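Local structure of pleckstrin homology domain-containing family A member 8 (5KDI) at residues I57-Q62 and T94-W99; K76-E81 and H203-D208; M51-N56 and L98-G103. The protein binds a simple glycosphingolipid in a GLTP-fold domain and probably transfers such lipids between membranes. The protein carries 2 engineered substitutions. One frame throughout, in Å; residues are numbered along the deposited sequence.

Contact 1: I57-Q62 and T94-W99. With 6S8 ((~{Z})-~{N}-[(~{E},2~{S},3~{R})-1-[(2~{R},3~{R},4~{S},5~{R},6~{R})-6-(hydroxymethyl)-3,4,5-tris(oxidanyl)oxan-2-yl]oxy-3-oxidanyl-octadec-4-en-2-yl]octadec-9-enamide), chain C.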
loop_
_atom_site.group_PDB
_atom_site.type_symbol
_atom_site.label_atom_id
_atom_site.label_comp_id
_atom_site.label_asym_id
_atom_site.label_seq_id
_atom_site.Cartn_x
_atom_site.Cartn_y
_atom_site.Cartn_z
ATOM N N ILE A 57 3.245 -7.793 5.632
ATOM C CA ILE A 57 1.951 -8.136 6.187
ATOM C C ILE A 57 2.168 -9.289 7.195
ATOM O O ILE A 57 1.661 -9.257 8.344
ATOM C CB ILE A 57 0.938 -8.516 5.103
ATOM C CG1 ILE A 57 0.627 -7.292 4.198
ATOM C CG2 ILE A 57 -0.277 -9.212 5.743
ATOM C CD1 ILE A 57 -0.103 -7.618 2.901
ATOM N N LYS A 58 2.996 -10.283 6.808
ATOM C CA LYS A 58 3.275 -11.430 7.694
ATOM C C LYS A 58 3.881 -10.958 9.025
ATOM O O LYS A 58 3.473 -11.392 10.092
ATOM C CB LYS A 58 4.236 -12.385 7.035
ATOM C CG LYS A 58 4.641 -13.612 7.878
ATOM C CD LYS A 58 5.779 -14.393 7.226
ATOM C CE LYS A 58 7.115 -13.675 7.337
ATOM N NZ LYS A 58 8.331 -14.534 7.068
ATOM N N LYS A 59 4.870 -10.083 8.934
ATOM C CA LYS A 59 5.545 -9.619 10.127
ATOM C C LYS A 59 4.644 -8.810 11.082
ATOM O O LYS A 59 4.769 -8.947 12.316
ATOM C CB LYS A 59 6.798 -8.855 9.739
ATOM C CG LYS A 59 7.855 -9.803 9.159
ATOM C CD LYS A 59 9.159 -9.177 9.025
ATOM C CE LYS A 59 9.219 -8.298 7.880
ATOM N NZ LYS A 59 10.651 -7.821 7.762
ATOM N N VAL A 60 3.737 -8.035 10.548
ATOM C CA VAL A 60 2.765 -7.389 11.408
ATOM C C VAL A 60 1.786 -8.422 12.027
ATOM O O VAL A 60 1.529 -8.405 13.228
ATOM C CB VAL A 60 2.017 -6.227 10.708
ATOM C CG1 VAL A 60 1.031 -5.542 11.698
ATOM C CG2 VAL A 60 3.032 -5.214 10.171
ATOM N N ASN A 61 1.295 -9.302 11.180
ATOM C CA ASN A 61 0.349 -10.311 11.605
ATOM C C ASN A 61 0.936 -11.223 12.672
ATOM O O ASN A 61 0.227 -11.621 13.626
ATOM C CB ASN A 61 -0.146 -11.062 10.406
ATOM C CG ASN A 61 -1.368 -11.818 10.689
ATOM O OD1 ASN A 61 -2.405 -11.239 11.023
ATOM N ND2 ASN A 61 -1.223 -13.151 10.664
ATOM N N GLN A 62 2.230 -11.547 12.549
ATOM C CA GLN A 62 2.898 -12.395 13.517
ATOM C C GLN A 62 2.848 -11.819 14.936
ATOM O O GLN A 62 2.747 -12.560 15.886
ATOM C CB GLN A 62 4.350 -12.645 13.125
ATOM C CG GLN A 62 4.533 -13.678 12.092
ATOM C CD GLN A 62 6.021 -13.812 11.588
ATOM O OE1 GLN A 62 6.930 -12.940 11.812
ATOM N NE2 GLN A 62 6.244 -14.896 10.865
ATOM N N THR A 94 7.180 -2.835 13.778
ATOM C CA THR A 94 7.426 -1.421 13.554
ATOM C C THR A 94 8.201 -1.196 12.214
ATOM O O THR A 94 7.823 -0.359 11.420
ATOM C CB THR A 94 8.132 -0.769 14.721
ATOM O OG1 THR A 94 7.290 -0.827 15.866
ATOM C CG2 THR A 94 8.498 0.673 14.431
ATOM N N GLU A 95 9.213 -2.022 11.971
ATOM C CA GLU A 95 9.967 -1.960 10.746
ATOM C C GLU A 95 9.110 -2.388 9.545
ATOM O O GLU A 95 9.136 -1.742 8.489
ATOM C CB GLU A 95 11.161 -2.837 10.814
ATOM C CG GLU A 95 12.054 -2.846 9.551
ATOM C CD GLU A 95 13.186 -3.835 9.605
ATOM O OE1 GLU A 95 13.092 -4.840 10.386
ATOM O OE2 GLU A 95 14.174 -3.580 8.888
ATOM N N ALA A 96 8.320 -3.446 9.734
ATOM C CA ALA A 96 7.442 -3.948 8.639
ATOM C C ALA A 96 6.465 -2.850 8.249
ATOM O O ALA A 96 6.263 -2.562 7.045
ATOM C CB ALA A 96 6.715 -5.228 9.017
ATOM N N LEU A 97 5.876 -2.190 9.250
ATOM C CA LEU A 97 4.877 -1.182 8.956
ATOM C C LEU A 97 5.518 0.095 8.332
ATOM O O LEU A 97 4.884 0.825 7.553
ATOM C CB LEU A 97 4.093 -0.907 10.221
ATOM C CG LEU A 97 2.948 0.100 10.115
ATOM C CD1 LEU A 97 1.923 -0.333 9.016
ATOM C CD2 LEU A 97 2.327 0.273 11.519
ATOM N N LEU A 98 6.771 0.397 8.733
ATOM C CA LEU A 98 7.528 1.463 8.098
ATOM C C LEU A 98 7.559 1.278 6.591
ATOM O O LEU A 98 7.282 2.201 5.794
ATOM C CB LEU A 98 8.916 1.563 8.649
ATOM C CG LEU A 98 9.856 2.641 8.090
ATOM C CD1 LEU A 98 9.314 4.040 8.370
ATOM C CD2 LEU A 98 11.282 2.363 8.564
ATOM N N TRP A 99 7.945 0.071 6.198
ATOM C CA TRP A 99 8.055 -0.228 4.766
ATOM C C TRP A 99 6.685 -0.387 4.082
ATOM O O TRP A 99 6.535 -0.009 2.890
ATOM C CB TRP A 99 8.954 -1.425 4.533
ATOM C CG TRP A 99 10.372 -1.074 4.758
ATOM C CD1 TRP A 99 11.151 -1.281 5.926
ATOM C CD2 TRP A 99 11.224 -0.307 3.866
ATOM N NE1 TRP A 99 12.399 -0.776 5.757
ATOM C CE2 TRP A 99 12.515 -0.181 4.540
ATOM C CE3 TRP A 99 11.060 0.236 2.588
ATOM C CZ2 TRP A 99 13.588 0.461 3.926
ATOM C CZ3 TRP A 99 12.145 0.860 1.999
ATOM C CH2 TRP A 99 13.373 0.958 2.645
HETATM C C1 6S8 C . 13.109 -2.787 1.301
HETATM C C2 6S8 C . 12.566 -2.518 -0.085
HETATM N N2 6S8 C . 11.117 -2.399 -0.003
HETATM C C3 6S8 C . 12.950 -3.692 -1.031
HETATM O O3 6S8 C . 14.389 -3.796 -1.002
HETATM C C4 6S8 C . 12.457 -3.417 -2.404
HETATM C C5 6S8 C . 11.588 -4.238 -2.998
HETATM C C6 6S8 C . 11.029 -4.081 -4.385
HETATM C C7 6S8 C . 11.394 -2.841 -5.161
HETATM C C8 6S8 C . 11.142 -3.236 -6.590
HETATM C C9 6S8 C . 10.771 -2.003 -7.329
HETATM C C10 6S8 C . 9.329 -1.678 -7.041
HETATM C C11 6S8 C . 8.484 -1.770 -8.326
HETATM C C12 6S8 C . 7.271 -0.868 -8.174
HETATM C C13 6S8 C . 5.924 -1.509 -8.476
HETATM C C14 6S8 C . 5.592 -1.685 -9.948
HETATM C C15 6S8 C . 4.087 -1.526 -10.210
HETATM C C16 6S8 C . 3.392 -2.585 -11.048
HETATM C C17 6S8 C . 2.603 -2.154 -12.295
HETATM C C18 6S8 C . 1.354 -1.317 -12.060
HETATM C C1A 6S8 C . 12.458 -3.975 3.290
HETATM O O1A 6S8 C . 12.561 -3.969 1.881
HETATM C C2A 6S8 C . 11.390 -4.944 3.714
HETATM O O2A 6S8 C . 10.134 -4.498 3.168
HETATM C C3A 6S8 C . 11.368 -5.135 5.229
HETATM O O3A 6S8 C . 10.459 -6.162 5.556
HETATM C C4A 6S8 C . 12.766 -5.457 5.720
HETATM O O4A 6S8 C . 13.127 -6.798 5.398
HETATM O O5A 6S8 C . 16.102 -3.901 4.959
HETATM C C5M 6S8 C . 13.754 -4.430 5.200
HETATM C C6A 6S8 C . 15.158 -4.749 5.644
HETATM O O6A 6S8 C . 13.708 -4.421 3.770
HETATM C CAA 6S8 C . 10.453 -1.340 -0.441
HETATM O OAA 6S8 C . 10.971 -0.311 -0.868
HETATM C CAB 6S8 C . 8.964 -1.460 -0.313
HETATM C CAC 6S8 C . 8.693 -2.144 -1.686
HETATM C CAD 6S8 C . 7.660 -1.390 -2.404
HETATM C CAE 6S8 C . 6.503 -2.335 -2.568
HETATM C CAF 6S8 C . 5.440 -1.537 -3.308
HETATM C CAG 6S8 C . 4.071 -1.690 -2.620
HETATM C CAH 6S8 C . 2.943 -1.783 -3.655
HETATM C CAI 6S8 C . 2.840 -0.438 -4.312
HETATM C CAJ 6S8 C . 2.594 -0.261 -5.613
HETATM C CAK 6S8 C . 2.348 -1.357 -6.600
HETATM C CAL 6S8 C . 1.584 -0.584 -7.681
HETATM C CAM 6S8 C . 0.729 -1.445 -8.586
HETATM C CAN 6S8 C . -0.285 -2.206 -7.784
HETATM C CAO 6S8 C . -1.506 -2.476 -8.632
HETATM C CAP 6S8 C . -2.568 -1.424 -8.471
HETATM C CAQ 6S8 C . -3.904 -2.028 -8.183
HETATM C CAR 6S8 C . -4.607 -1.112 -7.264
HETATM O O HOH W 1 10.653 -6.183 10.150
#
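K59 and A96 meet at their beta carbons, K59 CB lying 3.7 Å from A96 CB, where the helices come close enough for the small alanine to nestle against the lysine stem. V60 adds its CG2 methyl to the same alanine, roughly at a right angle to the lysine's approach, with V60 CG2 3.9 Å from A96 CB, and brushes the base of L97. Beyond this apolar seam the lysine reaches for the galactose: K59 NZ donates to O3A of the bound galactosylceramide at 2.8 Å. A bend at chi3 (-77°) turns the ammonium group to the sugar. The same nitrogen also gives a hydrogen bond to a water, which in turn donates to E95 OE1 at 2.8 Å, so lysine and glutamate are joined through the water, their charged atoms 4.7 Å apart from K59 NZ to E95 OE1. The opposite charges probably steady the ammonium beside the sugar. W99 spreads one face of its indole beneath the sugar, 6S8 C1A standing 3.8 Å above the ring plane and offset toward the rim; R102 makes a cation-pi contact with this ring. The two helical segments run roughly antiparallel, at 143°, with axes 8.3 Å apart. Around them, helix 24-32 reaches V60 and L97 through L28 and F27, helix 74-83 adds I77 and V78, and helix 172-202 packs L196 and Y200 on L97.

Contact 2: K76-E81 and H203-D208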
loop_
_atom_site.group_PDB
_atom_site.type_symbol
_atom_site.label_atom_id
_atom_site.label_comp_id
_atom_site.label_asym_id
_atom_site.label_seq_id
_atom_site.Cartn_x
_atom_site.Cartn_y
_atom_site.Cartn_z
ATOM N N LYS A 76 -1.360 0.265 18.758
ATOM C CA LYS A 76 -1.141 -0.595 19.908
ATOM C C LYS A 76 0.038 -1.517 19.706
ATOM O O LYS A 76 0.824 -1.742 20.640
ATOM C CB LYS A 76 -2.407 -1.342 20.271
ATOM C CG LYS A 76 -3.479 -0.438 20.906
ATOM C CD LYS A 76 -4.774 -1.223 21.123
ATOM C CE LYS A 76 -5.866 -0.429 21.782
ATOM N NZ LYS A 76 -5.582 -0.151 23.212
ATOM N N ILE A 77 0.209 -2.031 18.489
ATOM C CA ILE A 77 1.364 -2.864 18.201
ATOM C C ILE A 77 2.668 -2.046 18.281
ATOM O O ILE A 77 3.614 -2.465 18.961
ATOM C CB ILE A 77 1.245 -3.543 16.814
ATOM C CG1 ILE A 77 0.026 -4.515 16.792
ATOM C CG2 ILE A 77 2.568 -4.261 16.465
ATOM C CD1 ILE A 77 -0.397 -5.110 15.475
ATOM N N VAL A 78 2.715 -0.920 17.591
ATOM C CA VAL A 78 3.925 -0.105 17.533
ATOM C C VAL A 78 4.289 0.390 18.929
ATOM O O VAL A 78 5.473 0.283 19.359
ATOM C CB VAL A 78 3.778 1.044 16.544
ATOM C CG1 VAL A 78 4.983 2.003 16.649
ATOM C CG2 VAL A 78 3.665 0.495 15.126
ATOM N N LEU A 79 3.288 0.889 19.636
ATOM C CA LEU A 79 3.551 1.452 20.973
ATOM C C LEU A 79 4.025 0.357 21.925
ATOM O O LEU A 79 4.876 0.600 22.817
ATOM C CB LEU A 79 2.311 2.149 21.503
ATOM C CG LEU A 79 2.019 3.489 20.787
ATOM C CD1 LEU A 79 0.701 4.113 21.287
ATOM C CD2 LEU A 79 3.197 4.451 20.761
ATOM N N HIS A 80 3.507 -0.864 21.784
ATOM C CA HIS A 80 4.039 -1.978 22.608
ATOM C C HIS A 80 5.479 -2.261 22.314
ATOM O O HIS A 80 6.276 -2.519 23.253
ATOM C CB HIS A 80 3.212 -3.219 22.447
ATOM C CG HIS A 80 3.813 -4.408 23.127
ATOM N ND1 HIS A 80 3.727 -4.594 24.495
ATOM C CD2 HIS A 80 4.582 -5.471 22.623
ATOM C CE1 HIS A 80 4.414 -5.725 24.815
ATOM N NE2 HIS A 80 4.897 -6.268 23.664
ATOM N N GLU A 81 5.836 -2.262 21.017
ATOM C CA GLU A 81 7.241 -2.499 20.650
ATOM C C GLU A 81 8.161 -1.478 21.223
ATOM O O GLU A 81 9.260 -1.798 21.619
ATOM C CB GLU A 81 7.403 -2.678 19.136
ATOM C CG GLU A 81 6.824 -4.002 18.599
ATOM C CD GLU A 81 7.219 -4.313 17.166
ATOM O OE1 GLU A 81 7.671 -3.393 16.473
ATOM O OE2 GLU A 81 7.042 -5.497 16.780
ATOM N N HIS A 203 7.519 9.493 17.853
ATOM C CA HIS A 203 8.234 8.505 18.642
ATOM C C HIS A 203 9.634 8.262 18.086
ATOM O O HIS A 203 10.329 7.370 18.538
ATOM C CB HIS A 203 7.438 7.259 18.735
ATOM C CG HIS A 203 6.154 7.450 19.489
ATOM N ND1 HIS A 203 6.103 7.492 20.845
ATOM C CD2 HIS A 203 4.882 7.731 19.028
ATOM C CE1 HIS A 203 4.818 7.700 21.242
ATOM N NE2 HIS A 203 4.064 7.882 20.130
ATOM N N GLY A 204 10.053 9.036 17.093
ATOM C CA GLY A 204 11.454 8.963 16.658
ATOM C C GLY A 204 11.745 7.662 15.877
ATOM O O GLY A 204 12.889 7.166 15.945
ATOM N N LEU A 205 10.736 7.138 15.131
ATOM C CA LEU A 205 10.814 5.827 14.479
ATOM C C LEU A 205 11.066 5.914 12.971
ATOM O O LEU A 205 11.102 4.870 12.303
ATOM C CB LEU A 205 9.544 5.022 14.760
ATOM C CG LEU A 205 9.186 4.720 16.173
ATOM C CD1 LEU A 205 7.783 4.111 16.299
ATOM C CD2 LEU A 205 10.276 3.957 16.878
ATOM N N GLU A 206 11.144 7.127 12.397
ATOM C CA GLU A 206 11.455 7.349 10.980
ATOM C C GLU A 206 12.920 7.176 10.707
ATOM O O GLU A 206 13.655 8.114 10.730
ATOM C CB GLU A 206 11.065 8.763 10.505
ATOM C CG GLU A 206 9.608 8.940 10.376
ATOM C CD GLU A 206 8.947 8.179 9.183
ATOM O OE1 GLU A 206 9.582 7.561 8.297
ATOM O OE2 GLU A 206 7.736 8.207 9.212
ATOM N N SER A 207 13.310 5.973 10.379
ATOM C CA SER A 207 14.701 5.591 10.128
ATOM C C SER A 207 15.308 6.207 8.822
ATOM O O SER A 207 14.660 6.316 7.776
ATOM C CB SER A 207 14.820 4.077 9.963
ATOM O OG SER A 207 16.056 3.741 9.352
ATOM N N ASP A 208 16.560 6.604 8.892
ATOM C CA ASP A 208 17.182 7.252 7.718
ATOM C C ASP A 208 17.922 6.220 6.836
ATOM O O ASP A 208 18.428 6.542 5.777
ATOM C CB ASP A 208 18.036 8.482 8.122
ATOM C CG ASP A 208 19.094 8.189 9.227
ATOM O OD1 ASP A 208 18.936 8.742 10.351
ATOM O OD2 ASP A 208 20.089 7.453 8.963
#
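With the same first torsion in both, L79 and H203 each carry CG beside the backbone N and opposite the carbonyl carbon, and their side chains meet at about a right angle. In the leucine, chi2 (176°) sends CD1 on anti to CA, and the other branch, CD2, turns aside over one face of the imidazole. The methyl carbon L79 CD2 lies 3.8 Å from the centroid of the H203 ring, 23° off the ring normal, which makes this a CH-pi contact. It is displaced toward the rim on the NE2 and CE1 side, with L79 CD2 3.6 Å from H203 NE2.

Deeper in, V78 and L205 form a second, purely aliphatic touch. Their side chains slide past each other in opposite directions, and the methyls V78 CG1 and L205 CD1 come to 3.5 Å, a snug fit. The two touches differ in setting: V78 is buried, whereas the histidine lies at the surface. V78 also packs on L199 and Y200 of helix 172-202 and on T94 and L97 of helix 93-115, and L205 rests on Y200 too, so this valine sits where three helices converge.

The turn of the chain between H203 and L205 is what brings both side chains to helix 74-83. G204, with positive phi (73°), is the C-prime residue of a Schellman motif: L205 N bonds back to Y200 O and G204 N to E201 O. Farther on, E206 is the centre of an inverse gamma turn. The arrangement is thus a Schellman-capped C-terminus of the long helix 172-202, with the hydrophobic residue just after the glycine folded onto a neighbouring helix of the all-helical GLTP fold.

Contact 3: M51-N56 and L98-G103. With 6S8 ((~{Z})-~{N}-[(~{E},2~{S},3~{R})-1-[(2~{R},3~{R},4~{S},5~{R},6~{R})-6-(hydroxymethyl)-3,4,5-tris(oxidanyl)oxan-2-yl]oxy-3-oxidanyl-octadec-4-en-2-yl]octadec-9-enamide), chain C.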
loop_
_atom_site.group_PDB
_atom_site.type_symbol
_atom_site.label_atom_id
_atom_site.label_comp_id
_atom_site.label_asym_id
_atom_site.label_seq_id
_atom_site.Cartn_x
_atom_site.Cartn_y
_atom_site.Cartn_z
ATOM N N MET A 51 6.437 -10.118 -3.015
ATOM C CA MET A 51 7.163 -10.657 -1.901
ATOM C C MET A 51 7.381 -9.654 -0.760
ATOM O O MET A 51 7.236 -9.990 0.430
ATOM C CB MET A 51 8.522 -11.234 -2.371
ATOM C CG MET A 51 8.436 -12.547 -3.108
ATOM S SD MET A 51 9.961 -13.336 -3.493
ATOM C CE MET A 51 10.703 -12.128 -4.482
ATOM N N ASP A 52 7.638 -8.381 -1.128
ATOM C CA ASP A 52 7.781 -7.367 -0.154
ATOM C C ASP A 52 6.518 -7.147 0.674
ATOM O O ASP A 52 6.572 -7.103 1.942
ATOM C CB ASP A 52 8.316 -6.076 -0.762
ATOM C CG ASP A 52 8.690 -5.083 0.283
ATOM O OD1 ASP A 52 9.887 -5.012 0.669
ATOM O OD2 ASP A 52 7.801 -4.345 0.718
ATOM N N LEU A 53 5.420 -6.960 -0.024
ATOM C CA LEU A 53 4.140 -6.733 0.594
ATOM C C LEU A 53 3.740 -7.909 1.499
ATOM O O LEU A 53 3.388 -7.701 2.645
ATOM C CB LEU A 53 3.042 -6.514 -0.404
ATOM C CG LEU A 53 2.969 -5.171 -1.079
ATOM C CD1 LEU A 53 1.867 -5.262 -2.144
ATOM C CD2 LEU A 53 2.717 -4.093 -0.061
ATOM N N VAL A 54 3.773 -9.114 0.967
ATOM C CA VAL A 54 3.383 -10.291 1.720
ATOM C C VAL A 54 4.257 -10.441 2.970
ATOM O O VAL A 54 3.785 -10.781 4.070
ATOM C CB VAL A 54 3.416 -11.544 0.800
ATOM C CG1 VAL A 54 3.363 -12.835 1.569
ATOM C CG2 VAL A 54 2.249 -11.490 -0.235
ATOM N N GLY A 55 5.551 -10.189 2.791
ATOM C CA GLY A 55 6.443 -10.352 3.891
ATOM C C GLY A 55 6.169 -9.365 5.015
ATOM O O GLY A 55 6.264 -9.728 6.180
ATOM N N ASN A 56 5.889 -8.126 4.659
ATOM C CA ASN A 56 5.609 -7.136 5.694
ATOM C C ASN A 56 4.238 -7.379 6.398
ATOM O O ASN A 56 4.115 -7.198 7.618
ATOM C CB ASN A 56 5.698 -5.723 5.187
ATOM C CG ASN A 56 7.106 -5.299 4.950
ATOM O OD1 ASN A 56 7.964 -5.653 5.744
ATOM N ND2 ASN A 56 7.362 -4.566 3.833
ATOM N N LEU A 98 6.771 0.397 8.733
ATOM C CA LEU A 98 7.528 1.463 8.098
ATOM C C LEU A 98 7.559 1.278 6.591
ATOM O O LEU A 98 7.282 2.201 5.794
ATOM C CB LEU A 98 8.916 1.563 8.649
ATOM C CG LEU A 98 9.856 2.641 8.090
ATOM C CD1 LEU A 98 9.314 4.040 8.370
ATOM C CD2 LEU A 98 11.282 2.363 8.564
ATOM N N TRP A 99 7.945 0.071 6.198
ATOM C CA TRP A 99 8.055 -0.228 4.766
ATOM C C TRP A 99 6.685 -0.387 4.082
ATOM O O TRP A 99 6.535 -0.009 2.890
ATOM C CB TRP A 99 8.954 -1.425 4.533
ATOM C CG TRP A 99 10.372 -1.074 4.758
ATOM C CD1 TRP A 99 11.151 -1.281 5.926
ATOM C CD2 TRP A 99 11.224 -0.307 3.866
ATOM N NE1 TRP A 99 12.399 -0.776 5.757
ATOM C CE2 TRP A 99 12.515 -0.181 4.540
ATOM C CE3 TRP A 99 11.060 0.236 2.588
ATOM C CZ2 TRP A 99 13.588 0.461 3.926
ATOM C CZ3 TRP A 99 12.145 0.860 1.999
ATOM C CH2 TRP A 99 13.373 0.958 2.645
ATOM N N LEU A 100 5.671 -0.881 4.799
ATOM C CA LEU A 100 4.310 -0.871 4.255
ATOM C C LEU A 100 3.825 0.542 3.972
ATOM O O LEU A 100 3.273 0.809 2.876
ATOM C CB LEU A 100 3.300 -1.631 5.093
ATOM C CG LEU A 100 3.334 -3.123 5.115
ATOM C CD1 LEU A 100 2.370 -3.627 6.194
ATOM C CD2 LEU A 100 2.919 -3.608 3.728
ATOM N N LYS A 101 4.028 1.465 4.925
ATOM C CA LYS A 101 3.537 2.799 4.690
ATOM C C LYS A 101 4.274 3.497 3.555
ATOM O O LYS A 101 3.674 4.227 2.787
ATOM C CB LYS A 101 3.463 3.612 5.992
ATOM C CG LYS A 101 4.722 4.286 6.474
ATOM C CD LYS A 101 4.433 5.231 7.638
ATOM C CE LYS A 101 5.565 6.227 7.872
ATOM N NZ LYS A 101 6.243 5.766 9.097
ATOM N N ARG A 102 5.570 3.181 3.407
ATOM C CA ARG A 102 6.336 3.742 2.321
ATOM C C ARG A 102 5.784 3.218 0.979
ATOM O O ARG A 102 5.642 3.969 0.016
ATOM C CB ARG A 102 7.835 3.445 2.481
ATOM C CG ARG A 102 8.471 4.229 3.618
ATOM C CD ARG A 102 9.896 3.726 3.879
ATOM N NE ARG A 102 10.530 4.530 4.919
ATOM C CZ ARG A 102 11.796 4.380 5.303
ATOM N NH1 ARG A 102 12.469 3.361 4.791
ATOM N NH2 ARG A 102 12.340 5.203 6.212
ATOM N N GLY A 103 5.495 1.939 0.950
ATOM C CA GLY A 103 4.958 1.385 -0.238
ATOM C C GLY A 103 3.551 1.906 -0.587
ATOM O O GLY A 103 3.239 2.189 -1.748
HETATM C C1 6S8 C . 13.109 -2.787 1.301
HETATM C C2 6S8 C . 12.566 -2.518 -0.085
HETATM N N2 6S8 C . 11.117 -2.399 -0.003
HETATM C C3 6S8 C . 12.950 -3.692 -1.031
HETATM O O3 6S8 C . 14.389 -3.796 -1.002
HETATM C C4 6S8 C . 12.457 -3.417 -2.404
HETATM C C5 6S8 C . 11.588 -4.238 -2.998
HETATM C C6 6S8 C . 11.029 -4.081 -4.385
HETATM C C7 6S8 C . 11.394 -2.841 -5.161
HETATM C C8 6S8 C . 11.142 -3.236 -6.590
HETATM C C9 6S8 C . 10.771 -2.003 -7.329
HETATM C C10 6S8 C . 9.329 -1.678 -7.041
HETATM C C11 6S8 C . 8.484 -1.770 -8.326
HETATM C C12 6S8 C . 7.271 -0.868 -8.174
HETATM C C13 6S8 C . 5.924 -1.509 -8.476
HETATM C C14 6S8 C . 5.592 -1.685 -9.948
HETATM C C15 6S8 C . 4.087 -1.526 -10.210
HETATM C C16 6S8 C . 3.392 -2.585 -11.048
HETATM C C17 6S8 C . 2.603 -2.154 -12.295
HETATM C C18 6S8 C . 1.354 -1.317 -12.060
HETATM C C1A 6S8 C . 12.458 -3.975 3.290
HETATM O O1A 6S8 C . 12.561 -3.969 1.881
HETATM C C2A 6S8 C . 11.390 -4.944 3.714
HETATM O O2A 6S8 C . 10.134 -4.498 3.168
HETATM C C3A 6S8 C . 11.368 -5.135 5.229
HETATM O O3A 6S8 C . 10.459 -6.162 5.556
HETATM C C4A 6S8 C . 12.766 -5.457 5.720
HETATM O O4A 6S8 C . 13.127 -6.798 5.398
HETATM O O5A 6S8 C . 16.102 -3.901 4.959
HETATM C C5M 6S8 C . 13.754 -4.430 5.200
HETATM C C6A 6S8 C . 15.158 -4.749 5.644
HETATM O O6A 6S8 C . 13.708 -4.421 3.770
HETATM C CAA 6S8 C . 10.453 -1.340 -0.441
HETATM O OAA 6S8 C . 10.971 -0.311 -0.868
HETATM C CAB 6S8 C . 8.964 -1.460 -0.313
HETATM C CAC 6S8 C . 8.693 -2.144 -1.686
HETATM C CAD 6S8 C . 7.660 -1.390 -2.404
HETATM C CAE 6S8 C . 6.503 -2.335 -2.568
HETATM C CAF 6S8 C . 5.440 -1.537 -3.308
HETATM C CAG 6S8 C . 4.071 -1.690 -2.620
HETATM C CAH 6S8 C . 2.943 -1.783 -3.655
HETATM C CAI 6S8 C . 2.840 -0.438 -4.312
HETATM C CAJ 6S8 C . 2.594 -0.261 -5.613
HETATM C CAK 6S8 C . 2.348 -1.357 -6.600
HETATM C CAL 6S8 C . 1.584 -0.584 -7.681
HETATM C CAM 6S8 C . 0.729 -1.445 -8.586
HETATM C CAN 6S8 C . -0.285 -2.206 -7.784
HETATM C CAO 6S8 C . -1.506 -2.476 -8.632
HETATM C CAP 6S8 C . -2.568 -1.424 -8.471
HETATM C CAQ 6S8 C . -3.904 -2.028 -8.183
HETATM C CAR 6S8 C . -4.607 -1.112 -7.264
HETATM O O HOH W 2 5.784 -2.771 1.671
#
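The two helical segments run roughly antiparallel, their directions 138° apart and their axes 9.8 Å from each other at closest approach, with N56 facing L100. N56 sets its CB against the branch of L100, N56 CB to L100 CG 3.5 Å, while a methyl of L53 meets one of the same leucine, L53 CD2 to L100 CD2 3.8 Å, in the conformers modelled here. The amide of N56 runs nearly parallel to the W99 indole plane, 11° apart, with ND2 near W99 CB.

The polar ends work on the lipid headgroup. N56 uses both ends of its amide: OD1 accepts from the sugar hydroxyl O3A of 6S8 at 2.6 Å, and ND2 donates to O2A of 6S8 at 2.9 Å. D52, its CG swung anti to the backbone N (chi1 -170°), presents OD1 to two donors, the hydroxyl O2A of 6S8 at 2.6 Å and the ceramide amide N2 of 6S8 at 3.0 Å. Its other oxygen, D52 OD2, accepts from a water at 2.7 Å, and that water also gives a weak bond to W99 O. Below the headgroup, L53 and G103 border an acyl chain, L53 CD2 touching CAG of 6S8.

Chemically, O2A is gripped as both donor and acceptor, to D52 and N56 respectively, and one carboxylate oxygen reads sugar and ceramide amide together. The bonding is consistent with recognition of the place where galactose meets ceramide, while L53 lies along the acyl chain.

Contacts 1 and 3 are successive sections of one interface, helix 47-64 against helix 93-115; their centres are about 7 Å apart, they share L98 and W99, and both touch the bound lipid. Contact 2 lies about 11 Å from contact 1 and about 15 Å from contact 3, centre to centre, and joins helix 74-83 to the loop after helix 172-202. Along the chain, its segments alternate with those of the other two. It is tied to them through helix 93-115: E81 probably bonds to T94, and E206 forms a salt bridge with K101. The lipid-binding helix pair is thereby linked to the chain's C-terminal portion.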